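Putative esterase MT1895 (Mycobacterium tuberculosis, PDB 3S4K) probably hydrolyses acyl-CoA thioesters, perhaps 1,4-dihydroxy-2-naphthoyl-CoA, as a hotdog-fold thioesterase of the PaaI family. Local coordinates at residues M69-W74 with G82-V87; G57-M62 with G100-T105; Q28-G33 with R38-V43; I122-D125 with V129-R132. All coordinates share one frame; numbering follows the deposited sequence. Where two conformers were deposited one is given.

Interaction 1 (M69-W74 with G82-V87). With EDO (1,2-ethanediol), chain C.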
# COMPACT_ATOMS: atom_id res chain seq x y z
N MET A 69 10.24 -7.20 -7.09
CA MET A 69 11.60 -7.32 -7.62
C MET A 69 12.12 -8.75 -7.43
O MET A 69 12.74 -9.32 -8.34
CB MET A 69 12.54 -6.29 -6.99
CG MET A 69 12.18 -4.84 -7.34
SD MET A 69 12.25 -4.47 -9.12
CE MET A 69 13.87 -5.06 -9.42
N ALA A 70 11.82 -9.35 -6.27
CA ALA A 70 12.16 -10.76 -6.03
C ALA A 70 11.49 -11.64 -7.11
O ALA A 70 12.10 -12.56 -7.69
CB ALA A 70 11.73 -11.20 -4.62
N ALA A 71 10.22 -11.34 -7.37
CA ALA A 71 9.43 -12.14 -8.32
C ALA A 71 10.00 -12.04 -9.73
O ALA A 71 10.11 -13.04 -10.44
CB ALA A 71 7.96 -11.72 -8.27
N PHE A 72 10.39 -10.84 -10.12
CA PHE A 72 10.99 -10.65 -11.43
C PHE A 72 12.33 -11.38 -11.52
O PHE A 72 12.63 -12.03 -12.52
CB PHE A 72 11.18 -9.18 -11.69
CG PHE A 72 11.71 -8.89 -13.04
CD1 PHE A 72 10.85 -8.66 -14.10
CD2 PHE A 72 13.09 -8.82 -13.27
CE1 PHE A 72 11.34 -8.37 -15.38
CE2 PHE A 72 13.58 -8.53 -14.54
CZ PHE A 72 12.71 -8.32 -15.60
N ALA A 73 13.13 -11.30 -10.46
CA ALA A 73 14.40 -12.00 -10.44
C ALA A 73 14.23 -13.50 -10.56
O ALA A 73 14.97 -14.13 -11.30
CB ALA A 73 15.20 -11.65 -9.16
N TRP A 74 13.28 -14.08 -9.85
CA TRP A 74 13.06 -15.52 -9.95
C TRP A 74 12.59 -15.89 -11.36
O TRP A 74 13.10 -16.84 -11.96
CB TRP A 74 12.07 -16.01 -8.90
CG TRP A 74 11.84 -17.47 -8.99
CD1 TRP A 74 12.62 -18.46 -8.48
CD2 TRP A 74 10.77 -18.12 -9.69
NE1 TRP A 74 12.08 -19.70 -8.78
CE2 TRP A 74 10.94 -19.51 -9.52
CE3 TRP A 74 9.66 -17.66 -10.41
CZ2 TRP A 74 10.07 -20.44 -10.08
CZ3 TRP A 74 8.77 -18.60 -10.95
CH2 TRP A 74 8.99 -19.96 -10.78
N GLY A 82 10.12 -13.65 -18.57
CA GLY A 82 8.97 -12.75 -18.78
C GLY A 82 8.94 -11.58 -17.80
O GLY A 82 9.98 -11.08 -17.37
N SER A 83 7.74 -11.12 -17.48
CA SER A 83 7.57 -10.02 -16.53
C SER A 83 6.49 -10.39 -15.52
O SER A 83 5.87 -11.46 -15.60
CB SER A 83 7.22 -8.72 -17.25
OG SER A 83 6.05 -8.88 -18.01
N VAL A 84 6.31 -9.52 -14.54
CA VAL A 84 5.32 -9.76 -13.49
C VAL A 84 4.40 -8.57 -13.28
O VAL A 84 4.77 -7.42 -13.53
CB VAL A 84 5.97 -10.16 -12.13
CG1 VAL A 84 6.87 -11.38 -12.31
CG2 VAL A 84 6.82 -9.01 -11.55
N VAL A 85 3.21 -8.86 -12.80
CA VAL A 85 2.24 -7.84 -12.48
C VAL A 85 1.57 -8.19 -11.18
O VAL A 85 1.14 -9.32 -10.99
CB VAL A 85 1.19 -7.69 -13.62
CG1 VAL A 85 0.46 -9.00 -13.88
CG2 VAL A 85 0.17 -6.58 -13.28
N GLY A 86 1.53 -7.24 -10.25
CA GLY A 86 0.83 -7.50 -9.01
C GLY A 86 -0.67 -7.69 -9.22
O GLY A 86 -1.29 -6.99 -10.04
N VAL A 87 -1.25 -8.62 -8.48
CA VAL A 87 -2.72 -8.70 -8.43
C VAL A 87 -3.31 -8.54 -7.03
O VAL A 87 -4.44 -8.12 -6.92
CB VAL A 87 -3.31 -9.93 -9.15
CG1 VAL A 87 -2.90 -9.94 -10.62
CG2 VAL A 87 -2.89 -11.23 -8.41
C1 EDO C . 0.40 -3.98 -10.06
O1 EDO C . 1.78 -4.28 -10.36
C2 EDO C . -0.04 -2.67 -10.72
O2 EDO C . -0.28 -2.81 -12.12
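A71 and F72 pack against V84 across this contact. A71 turns its methyl toward the strand, and its CB stands 4.2 Å from V84 CG1. The same CG1 lies beside the helix backbone, 4.1 Å from A71 O, while the other branch of V84, CG2, faces F72 CB at 4.4 Å. A branched valine thus spreads two methyls over neighbouring helix residues, and the small alanine lets the strand come near, the two axes passing 7.8 Å apart. The F72 ring makes a separate, oblique approach: with CG anti to the backbone N (chi1 -176°), it is carried along the strand toward its start, where F72 CE1 comes 3.6 Å from G82 O.

Here the C-terminal end of helix 56-75, the long helix that the sheet wraps in a hotdog fold, runs roughly antiparallel to the beginning of strand 83-93, the short segments 151° apart. V84 also touches Q116 of strand 115-123 and N139 of strand 129-140.

The polar links run through residues outside the two segments. A71 O accepts a hydrogen bond from Q116 NE2, and N76 ND2 bonds to both F72 O and G82 O, tying the helix end to the chain entering the strand. G82 has a positive phi of 141°, suited to glycine because a side chain would strike the preceding carbonyl. Farther along, G86 N donates to O1 of a 1,2-ethanediol at 3.0 Å; S96 OG of the second subunit also bonds this molecule.

Interaction 2 (G57-M62 with G100-T105)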
# COMPACT_ATOMS: atom_id res chain seq x y z
N GLY A 57 0.34 3.10 4.07
CA GLY A 57 0.65 3.07 2.64
C GLY A 57 2.12 2.92 2.31
O GLY A 57 2.47 2.33 1.29
N VAL A 58 2.99 3.49 3.15
CA VAL A 58 4.45 3.38 2.95
C VAL A 58 4.90 1.94 3.04
O VAL A 58 5.63 1.44 2.17
CB VAL A 58 5.19 4.24 4.00
CG1 VAL A 58 6.71 3.95 4.04
CG2 VAL A 58 4.91 5.71 3.76
N TYR A 59 4.42 1.25 4.08
CA TYR A 59 4.69 -0.17 4.25
C TYR A 59 4.07 -1.01 3.14
O TYR A 59 4.73 -1.90 2.60
CB TYR A 59 4.19 -0.69 5.60
CG TYR A 59 4.87 -0.05 6.80
CD1 TYR A 59 6.24 0.04 6.88
CD2 TYR A 59 4.12 0.39 7.88
CE1 TYR A 59 6.86 0.62 7.98
CE2 TYR A 59 4.73 0.96 8.99
CZ TYR A 59 6.09 1.07 9.04
OH TYR A 59 6.68 1.63 10.15
N CYS A 60 2.80 -0.77 2.83
CA CYS A 60 2.22 -1.40 1.64
C CYS A 60 3.10 -1.30 0.40
O CYS A 60 3.32 -2.26 -0.31
CB CYS A 60 0.87 -0.80 1.35
SG CYS A 60 -0.37 -1.11 2.60
N ALA A 61 3.62 -0.10 0.15
CA ALA A 61 4.42 0.16 -1.03
C ALA A 61 5.77 -0.55 -1.00
O ALA A 61 6.24 -1.12 -1.99
CB ALA A 61 4.60 1.69 -1.20
N MET A 62 6.40 -0.50 0.17
CA MET A 62 7.66 -1.21 0.42
C MET A 62 7.51 -2.69 0.14
O MET A 62 8.32 -3.32 -0.56
CB MET A 62 8.07 -1.07 1.89
CG MET A 62 8.90 0.13 2.26
SD MET A 62 9.62 -0.14 3.91
CE MET A 62 10.95 -1.30 3.59
N GLY A 100 13.60 6.64 12.38
CA GLY A 100 14.58 5.56 12.25
C GLY A 100 14.42 4.78 10.96
O GLY A 100 13.49 5.03 10.18
N MET A 101 15.31 3.82 10.75
CA MET A 101 15.31 2.98 9.54
C MET A 101 14.36 1.80 9.71
O MET A 101 14.19 1.28 10.82
CB MET A 101 16.72 2.41 9.30
CG MET A 101 17.79 3.46 9.01
SD MET A 101 17.66 4.18 7.37
CE MET A 101 17.87 2.77 6.28
N VAL A 102 13.76 1.38 8.60
CA VAL A 102 12.99 0.14 8.54
C VAL A 102 13.56 -0.70 7.40
O VAL A 102 14.10 -0.16 6.44
CB VAL A 102 11.47 0.38 8.38
CG1 VAL A 102 10.91 1.05 9.65
CG2 VAL A 102 11.15 1.20 7.12
N TYR A 103 13.44 -2.02 7.55
CA TYR A 103 14.14 -2.99 6.74
C TYR A 103 13.16 -4.10 6.38
O TYR A 103 12.52 -4.66 7.27
CB TYR A 103 15.27 -3.59 7.58
CG TYR A 103 16.30 -2.59 8.05
CD1 TYR A 103 16.19 -1.92 9.28
CD2 TYR A 103 17.41 -2.31 7.25
CE1 TYR A 103 17.16 -0.99 9.69
CE2 TYR A 103 18.36 -1.39 7.65
CZ TYR A 103 18.24 -0.75 8.86
OH TYR A 103 19.20 0.18 9.20
N GLY A 104 13.02 -4.39 5.08
CA GLY A 104 12.16 -5.49 4.63
C GLY A 104 12.89 -6.63 3.97
O GLY A 104 13.88 -6.41 3.25
N THR A 105 12.41 -7.85 4.19
CA THR A 105 12.91 -9.04 3.52
C THR A 105 11.75 -9.81 2.90
O THR A 105 10.77 -10.05 3.59
CB THR A 105 13.58 -9.97 4.53
OG1 THR A 105 14.71 -9.33 5.12
CG2 THR A 105 14.01 -11.29 3.87
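Helix 57-62 and strand 100-105 run in roughly the same direction, 37° apart with axes 10.4 Å from each other at closest approach, so that side chains rather than backbones bridge the gap. M62 does most of this. Its CB points at the strand, and in the conformer described, one of two, the chain bends at the last torsion (chi3 76°), laying M62 SD against V102 CG2 at 3.8 Å and swinging M62 CE to 4.0 Å from G104 N. The methionine and valine cross obliquely. A long, flexible thioether suits this wide gap, and G104, with no side chain on the helix-facing side, admits the methyl close to the backbone. Y59 adds a lighter touch: V102 CG1 sits at the edge of its ring, near the ring plane, 4.4 Å from Y59 CE1 and 4.3 Å from Y59 OH. The two methyls of V102 are therefore divided between the methionine and the tyrosine.

All four touching residues are buried. I122 of strand 115-123 packs against Y59, M62 and V102 alike, L41 of strand 36-43 covers M62, and V130 and A131 of strand 129-140 close on Y59, placing this stretch of the central helix in the concave face of the hotdog sheet.

Interaction 3 (Q28-G33 with R38-V43)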
# COMPACT_ATOMS: atom_id res chain seq x y z
N GLN A 28 15.99 1.68 -0.79
CA GLN A 28 17.29 1.25 -1.35
C GLN A 28 17.45 -0.26 -1.15
O GLN A 28 17.35 -0.73 -0.03
CB GLN A 28 18.42 2.00 -0.65
CG GLN A 28 18.48 3.46 -1.03
CD GLN A 28 19.62 4.22 -0.37
OE1 GLN A 28 20.34 3.68 0.48
NE2 GLN A 28 19.81 5.46 -0.78
N PHE A 29 17.66 -1.00 -2.24
CA PHE A 29 17.79 -2.48 -2.14
C PHE A 29 19.21 -2.84 -1.76
O PHE A 29 20.18 -2.21 -2.25
CB PHE A 29 17.46 -3.20 -3.44
CG PHE A 29 16.02 -3.35 -3.68
CD1 PHE A 29 15.25 -2.25 -4.02
CD2 PHE A 29 15.40 -4.60 -3.56
CE1 PHE A 29 13.90 -2.39 -4.25
CE2 PHE A 29 14.07 -4.74 -3.78
CZ PHE A 29 13.30 -3.62 -4.12
N THR A 30 19.31 -3.84 -0.89
CA THR A 30 20.60 -4.39 -0.46
C THR A 30 20.87 -5.79 -1.00
O THR A 30 22.04 -6.20 -1.12
CB THR A 30 20.71 -4.43 1.07
OG1 THR A 30 19.60 -5.15 1.65
CG2 THR A 30 20.75 -3.04 1.61
N GLU A 31 19.81 -6.56 -1.26
CA GLU A 31 19.93 -7.91 -1.85
C GLU A 31 18.82 -8.13 -2.84
O GLU A 31 17.67 -7.72 -2.63
CB GLU A 31 19.82 -9.04 -0.82
CG GLU A 31 20.60 -8.86 0.45
CD GLU A 31 20.51 -10.05 1.40
OE1 GLU A 31 19.81 -11.04 1.09
OE2 GLU A 31 21.18 -10.00 2.46
N LEU A 32 19.16 -8.81 -3.93
CA LEU A 32 18.18 -9.17 -4.96
C LEU A 32 18.64 -10.43 -5.69
O LEU A 32 19.72 -10.46 -6.28
CB LEU A 32 17.98 -7.98 -5.90
CG LEU A 32 17.03 -8.23 -7.08
CD1 LEU A 32 15.66 -8.71 -6.59
CD2 LEU A 32 16.92 -6.96 -7.89
N GLY A 33 17.81 -11.48 -5.64
CA GLY A 33 18.07 -12.70 -6.36
C GLY A 33 16.82 -13.57 -6.46
O GLY A 33 15.76 -13.19 -5.99
N ARG A 38 15.87 -7.81 -0.34
CA ARG A 38 15.88 -7.00 0.88
C ARG A 38 16.10 -5.53 0.52
O ARG A 38 16.92 -5.21 -0.34
CB ARG A 38 16.93 -7.49 1.88
CG ARG A 38 16.76 -8.99 2.30
CD ARG A 38 17.79 -9.43 3.32
NE ARG A 38 17.84 -10.90 3.29
CZ ARG A 38 17.62 -11.72 4.31
NH1 ARG A 38 17.40 -11.29 5.56
NH2 ARG A 38 17.67 -13.04 4.08
N ALA A 39 15.36 -4.65 1.19
CA ALA A 39 15.53 -3.22 0.98
C ALA A 39 15.14 -2.47 2.22
O ALA A 39 14.54 -3.03 3.15
CB ALA A 39 14.69 -2.73 -0.22
N GLN A 40 15.49 -1.19 2.25
CA GLN A 40 15.38 -0.41 3.46
C GLN A 40 15.12 1.04 3.15
O GLN A 40 15.54 1.54 2.10
CB GLN A 40 16.66 -0.55 4.25
CG GLN A 40 17.89 0.02 3.54
CD GLN A 40 19.18 -0.50 4.16
OE1 GLN A 40 19.28 -1.67 4.49
NE2 GLN A 40 20.15 0.37 4.31
N LEU A 41 14.46 1.72 4.08
CA LEU A 41 14.28 3.17 3.96
C LEU A 41 14.34 3.84 5.32
O LEU A 41 14.15 3.20 6.37
CB LEU A 41 12.98 3.55 3.22
CG LEU A 41 11.60 3.26 3.81
CD1 LEU A 41 11.22 4.19 4.96
CD2 LEU A 41 10.53 3.31 2.70
N ASP A 42 14.64 5.13 5.29
CA ASP A 42 14.67 5.95 6.49
C ASP A 42 13.29 6.56 6.63
O ASP A 42 12.76 7.11 5.67
CB ASP A 42 15.72 7.06 6.36
CG ASP A 42 16.00 7.80 7.66
OD1 ASP A 42 15.82 7.26 8.77
OD2 ASP A 42 16.46 8.96 7.57
N VAL A 43 12.71 6.46 7.81
CA VAL A 43 11.45 7.13 8.08
C VAL A 43 11.68 8.62 8.23
O VAL A 43 12.40 9.05 9.14
CB VAL A 43 10.75 6.57 9.33
CG1 VAL A 43 9.48 7.41 9.63
CG2 VAL A 43 10.42 5.09 9.12
O HOH W 1 20.00 2.98 3.18
O HOH W 2 17.91 -3.57 3.07
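The ring of F29 carries the methyl of A39 on one face: A39 CB stands 3.7 Å above the plane, over the centre, in a CH-pi contact only 11° off the ring normal. At the ring's edge, in its plane, lies E31 O. Alanine suits this pairing because F29 and A39 form a non-hydrogen-bonded pair whose CA atoms are only 3.9 Å apart. Two further flat groups, the E31 carboxylate and R38 guanidinium, are turned 47° from each other. Both chains are extended and run side by side, giving a salt bridge from E31 OE1 to R38 NE at 3.0 Å, though its hydrogen bond is weak.

The hairpin of strands 28-33 and 36-43 contains a classic beta bulge, with T30 and E31 both opposite R38. R38 O receives T30 N at 2.8 Å and, weakly, E31 N at 3.3 Å, while R38 N returns a bond to E31 O.

Beyond the bulge, Q28 and Q40 exchange two backbone bonds, and their amides are joined by a water that donates to Q28 OE1 and accepts from Q40 NE2. A second water donates to Q40 OE1 and bonds T30 OG1. Amide ends suit this solvent-facing side, whereas F29 packs on M69 of helix 56-75.

Interaction 4 (I122-D125 with V129-R132)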
# COMPACT_ATOMS: atom_id res chain seq x y z
N ILE A 122 8.62 -6.39 7.51
CA ILE A 122 9.31 -5.12 7.77
C ILE A 122 9.60 -4.98 9.25
O ILE A 122 8.69 -5.09 10.07
CB ILE A 122 8.45 -3.92 7.34
CG1 ILE A 122 7.88 -4.14 5.94
CG2 ILE A 122 9.28 -2.66 7.38
CD1 ILE A 122 7.54 -2.85 5.21
N THR A 123 10.87 -4.78 9.59
CA THR A 123 11.32 -4.58 10.96
C THR A 123 11.94 -3.20 11.20
O THR A 123 12.43 -2.54 10.26
CB THR A 123 12.36 -5.67 11.38
OG1 THR A 123 13.37 -5.79 10.37
CG2 THR A 123 11.65 -7.02 11.61
N ASP A 124 11.95 -2.75 12.45
CA ASP A 124 12.57 -1.47 12.82
C ASP A 124 13.95 -1.71 13.43
O ASP A 124 14.45 -2.85 13.44
CB ASP A 124 11.65 -0.67 13.76
CG ASP A 124 11.52 -1.29 15.18
OD1 ASP A 124 12.21 -2.26 15.55
OD2 ASP A 124 10.68 -0.75 15.96
N ASP A 125 14.59 -0.66 13.92
CA ASP A 125 15.96 -0.81 14.44
C ASP A 125 16.11 -1.51 15.81
O ASP A 125 17.23 -1.63 16.31
CB ASP A 125 16.73 0.51 14.38
CG ASP A 125 16.25 1.55 15.37
OD1 ASP A 125 15.47 1.21 16.30
OD2 ASP A 125 16.67 2.73 15.22
N VAL A 129 8.78 -6.26 14.47
CA VAL A 129 8.00 -6.21 13.24
C VAL A 129 7.05 -5.02 13.31
O VAL A 129 6.29 -4.87 14.28
CB VAL A 129 7.22 -7.52 13.01
CG1 VAL A 129 6.35 -7.41 11.77
CG2 VAL A 129 8.19 -8.71 12.85
N VAL A 130 7.10 -4.19 12.28
CA VAL A 130 6.20 -3.05 12.12
C VAL A 130 5.07 -3.31 11.12
O VAL A 130 3.96 -2.79 11.31
CB VAL A 130 6.95 -1.71 11.79
CG1 VAL A 130 7.84 -1.28 12.95
CG2 VAL A 130 7.75 -1.79 10.52
N ALA A 131 5.33 -4.12 10.10
CA ALA A 131 4.32 -4.52 9.11
C ALA A 131 4.77 -5.83 8.45
O ALA A 131 5.97 -6.14 8.42
CB ALA A 131 4.11 -3.41 8.05
N ARG A 132 3.81 -6.60 7.93
CA ARG A 132 4.10 -7.89 7.28
C ARG A 132 3.02 -8.07 6.24
O ARG A 132 1.86 -7.79 6.53
CB ARG A 132 4.06 -9.01 8.32
CG ARG A 132 4.30 -10.46 7.84
CD ARG A 132 3.97 -11.43 8.99
NE ARG A 132 4.37 -12.81 8.72
CZ ARG A 132 3.67 -13.66 7.98
NH1 ARG A 132 2.53 -13.29 7.42
NH2 ARG A 132 4.12 -14.90 7.79
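I122 O is gripped by two successive amides of the opposite strand: V130 N donates to it at 2.9 Å, and A131 N adds a weak, longer bond to I122 O at 3.5 Å that is nonetheless straight (170°). V129 CA also approaches I122 O, at 3.4 Å, in a CA-H...O contact. In return, I122 N donates to A131 O at 2.8 Å.

The side chains follow the strand alternation where it holds. T123 and V129 share one face, T123 CG2 meeting V129 CG2 at 4.0 Å, with beta-branched residues suited to an extended backbone. V130, the extra residue, crosses I122 at about a right angle. Its chi1 of -65° sets V130 CG1 anti to the carbonyl carbon, 3.9 Å from D124 CB, and puts V130 CG2 between backbone N and carbonyl carbon, 3.6 Å from I122 CG2 in the I122 conformer described. The D124 carboxylate serves the turn, OD1 accepting from R128 N and hydrogen bonding with T126 OG1.

I122, V130 and A131 are buried under helix 56-75. With V130 and A131 both opposite I122, and V130 at a nearly helical psi of -32°, the geometry is that of a classic beta bulge in the hairpin of strands 115-123 and 129-140.

In the fold
Interactions 1 and 2 hold opposite ends of helix 56-75 against the sheet by apolar side chains, but interaction 2 is fully buried while interaction 1 lies at the surface and draws its hydrogen bonds from residues beside it. Interactions 3 and 4 are hairpins; the first is exposed and adds a salt bridge and waters, the second is more buried and lined largely with methyls. Strand 100-108 joins them, bonding G104 N to A39 O on one side and Y103 O to T123 N on the other. The helix is shared too: its C-terminal end meets hairpin 28-43, its N-terminal end hairpin 115-140. Interactions 1 and 2 also touch the second subunit.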